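Local coordinates for DNA replication licensing factor MCM related protein (Thermoplasma acidophilum, PDB 4ME3) that is the N-terminal zinc-binding part of an archaeal MCM protein, a probable ATP-driven helicase that unwinds DNA for replication, at residues A[98-102]-A[261-265]. Numbering follows the deposited sequence.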
ATOM      1  N   LEU A  98       4.250   3.013   5.295  1.00 10.88           N
ATOM      2  CA  LEU A  98       4.160   4.386   5.742  1.00 10.95           C
ATOM      3  C   LEU A  98       2.703   4.797   5.620  1.00 15.44           C
ATOM      4  O   LEU A  98       2.126   4.740   4.533  1.00 16.57           O
ATOM      5  CB  LEU A  98       5.055   5.279   4.880  1.00 12.87           C
ATOM      6  CG  LEU A  98       5.106   6.766   5.229  1.00 14.22           C
ATOM      7  CD1 LEU A  98       5.478   6.977   6.678  1.00 16.60           C
ATOM      8  CD2 LEU A  98       6.098   7.471   4.315  1.00 16.32           C
ATOM      9  N   ARG A  99       2.103   5.178   6.740  1.00 12.72           N
ATOM     10  CA  ARG A  99       0.690   5.529   6.777  1.00 11.19           C
ATOM     11  C   ARG A  99       0.500   6.970   7.225  1.00 15.90           C
ATOM     12  O   ARG A  99       1.296   7.504   7.994  1.00 19.06           O
ATOM     13  CB  ARG A  99      -0.065   4.580   7.709  1.00 14.38           C
ATOM     14  CG  ARG A  99       0.045   3.123   7.292  1.00 14.70           C
ATOM     15  CD  ARG A  99      -0.840   2.213   8.129  1.00 15.10           C
ATOM     16  NE  ARG A  99      -0.709   0.818   7.719  1.00 20.00           N
ATOM     17  CZ  ARG A  99      -1.185   0.328   6.581  1.00 22.26           C
ATOM     18  NH1 ARG A  99      -1.824   1.115   5.725  1.00 20.30           N
ATOM     19  NH2 ARG A  99      -1.019  -0.957   6.291  1.00 20.45           N
ATOM     20  N   ILE A 100      -0.561   7.593   6.728  1.00 16.50           N
ATOM     21  CA  ILE A 100      -0.878   8.971   7.067  1.00 14.92           C
ATOM     22  C   ILE A 100      -2.054   8.991   8.034  1.00 19.37           C
ATOM     23  O   ILE A 100      -3.058   8.316   7.812  1.00 19.04           O
ATOM     24  CB  ILE A 100      -1.263   9.779   5.811  1.00 11.96           C
ATOM     25  CG1 ILE A 100      -0.186   9.651   4.731  1.00 18.62           C
ATOM     26  CG2 ILE A 100      -1.483  11.246   6.160  1.00 13.48           C
ATOM     27  CD1 ILE A 100       1.194  10.069   5.187  1.00 21.26           C
ATOM     28  N   LYS A 101      -1.925   9.761   9.110  1.00 12.57           N
ATOM     29  CA  LYS A 101      -3.012   9.933  10.063  1.00 16.44           C
ATOM     30  C   LYS A 101      -3.303  11.420  10.255  1.00 16.43           C
ATOM     31  O   LYS A 101      -2.643  12.273   9.660  1.00 15.68           O
ATOM     32  CB  LYS A 101      -2.659   9.286  11.405  1.00 22.02           C
ATOM     33  CG  LYS A 101      -1.446   9.900  12.083  1.00 17.83           C
ATOM     34  CD  LYS A 101      -1.217   9.329  13.471  1.00 23.89           C
ATOM     35  CE  LYS A 101       0.039   9.917  14.091  1.00 24.07           C
ATOM     36  NZ  LYS A 101       0.326   9.369  15.445  1.00 34.79           N
ATOM     37  N   ASP A 102      -4.306  11.718  11.075  1.00 16.80           N
ATOM     38  CA  ASP A 102      -4.661  13.095  11.408  1.00 17.25           C
ATOM     39  C   ASP A 102      -5.103  13.896  10.177  1.00 22.23           C
ATOM     40  O   ASP A 102      -4.717  15.051   9.994  1.00 22.47           O
ATOM     41  CB  ASP A 102      -3.490  13.790  12.109  1.00 17.96           C
ATOM     42  CG  ASP A 102      -3.083  13.095  13.400  1.00 29.24           C
ATOM     43  OD1 ASP A 102      -3.931  12.409  14.013  1.00 27.11           O
ATOM     44  OD2 ASP A 102      -1.910  13.237  13.807  1.00 25.98           O
ATOM     45  N   ALA A 261      -7.212   1.056   1.822  1.00 10.86           N
ATOM     46  CA  ALA A 261      -7.093   1.679   3.134  1.00  9.69           C
ATOM     47  C   ALA A 261      -5.655   2.051   3.486  1.00 12.44           C
ATOM     48  O   ALA A 261      -4.738   1.237   3.355  1.00 15.42           O
ATOM     49  CB  ALA A 261      -7.666   0.760   4.202  1.00  8.25           C
ATOM     50  N   ILE A 262      -5.475   3.292   3.930  1.00 11.11           N
ATOM     51  CA  ILE A 262      -4.195   3.757   4.455  1.00 10.75           C
ATOM     52  C   ILE A 262      -4.265   3.924   5.969  1.00 12.31           C
ATOM     53  O   ILE A 262      -3.279   3.708   6.675  1.00 14.66           O
ATOM     54  CB  ILE A 262      -3.786   5.101   3.815  1.00 13.29           C
ATOM     55  CG1 ILE A 262      -3.546   4.926   2.314  1.00 13.27           C
ATOM     56  CG2 ILE A 262      -2.546   5.655   4.486  1.00 17.80           C
ATOM     57  CD1 ILE A 262      -2.419   3.977   1.969  1.00 22.91           C
ATOM     58  N   ASN A 263      -5.439   4.313   6.462  1.00 11.48           N
ATOM     59  CA  ASN A 263      -5.662   4.530   7.885  1.00 13.68           C
ATOM     60  C   ASN A 263      -7.125   4.243   8.212  1.00 17.35           C
ATOM     61  O   ASN A 263      -8.017   4.554   7.421  1.00 14.83           O
ATOM     62  CB  ASN A 263      -5.299   5.969   8.265  1.00 14.87           C
ATOM     63  CG  ASN A 263      -5.327   6.215   9.765  1.00 21.54           C
ATOM     64  OD1 ASN A 263      -4.834   5.408  10.552  1.00 24.31           O
ATOM     65  ND2 ASN A 263      -5.903   7.340  10.164  1.00 22.94           N
ATOM     66  N   VAL A 264      -7.368   3.638   9.370  1.00 13.14           N
ATOM     67  CA  VAL A 264      -8.718   3.254   9.771  1.00 12.02           C
ATOM     68  C   VAL A 264      -8.993   3.685  11.205  1.00 14.52           C
ATOM     69  O   VAL A 264      -8.146   3.515  12.085  1.00 15.24           O
ATOM     70  CB  VAL A 264      -8.916   1.725   9.666  1.00 14.76           C
ATOM     71  CG1 VAL A 264     -10.212   1.299  10.336  1.00 20.95           C
ATOM     72  CG2 VAL A 264      -8.889   1.282   8.208  1.00 18.10           C
ATOM     73  N   ARG A 265     -10.177   4.248  11.433  1.00 13.05           N
ATOM     74  CA  ARG A 265     -10.610   4.629  12.779  1.00 14.45           C
ATOM     75  C   ARG A 265     -12.026   4.133  13.028  1.00 15.38           C
ATOM     76  O   ARG A 265     -12.863   4.165  12.131  1.00 13.87           O
ATOM     77  CB  ARG A 265     -10.568   6.148  12.955  1.00 17.88           C
ATOM     78  CG  ARG A 265      -9.169   6.736  12.996  1.00 22.40           C
ATOM     79  CD  ARG A 265      -8.430   6.358  14.276  1.00 26.99           C
ATOM     80  NE  ARG A 265      -7.103   6.967  14.323  1.00 36.10           N
ATOM     81  CZ  ARG A 265      -6.005   6.431  13.796  1.00 33.46           C
ATOM     82  NH1 ARG A 265      -6.052   5.258  13.176  1.00 27.91           N
ATOM     83  NH2 ARG A 265      -4.849   7.071  13.892  1.00 35.73           N
TER
HETATM   84  O   HOH W   1      -1.940   0.865   3.114  1.00 35.86           O
HETATM   85  O   HOH W   2      -6.207   9.576  12.179  1.00 23.37           O
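Arg99 reaches over the backbone of Ile262, where strand 97-101 of the helical N-terminal MCM subdomain packs on a classic beta bulge of the OB-fold part, in which Ile262 and Asn263 both face Asp237. Its NH1 donates to Ile262 O (3.1 Å, N-H...O angle 148°), coming from above the carbonyl plane and not along a lone pair. With CG anti to the carbonyl carbon (chi1 -59°) and the chain extended as far as NE, the aliphatic part lies alongside the same oxygen, CD 3.2 Å from Ile262 O. A water links Arg99 NH1 to Ala261 O. At Ile100, the next residue of the strand, Ile262 CG2 lies 3.6 Å from the backbone N, while Asn263 CB sits 3.3 Å from Ile100 O; neither of these buried backbone polar atoms has a hydrogen-bonding partner in the model. The strand axes cross at -44°, and the segments meet chiefly by side chains set against the other segment's backbone. Further out, Asp223 makes a salt bridge to Arg99 NH2, which fixes the guanidinium further, and Asp237 holds Asn263 ND2. The backbones of Arg99 and Lys101 are hydrogen-bonded to strand 46-50, at Leu47 and Val49, and to Phe51, which follows it. Asn263 ND2 lies 3.5 Å above one face of the Arg265 guanidinium, toward its rim. Arg265 curls back, NH1 donating to Val264 O and NH2 resting 4.0 Å from Lys101 CB.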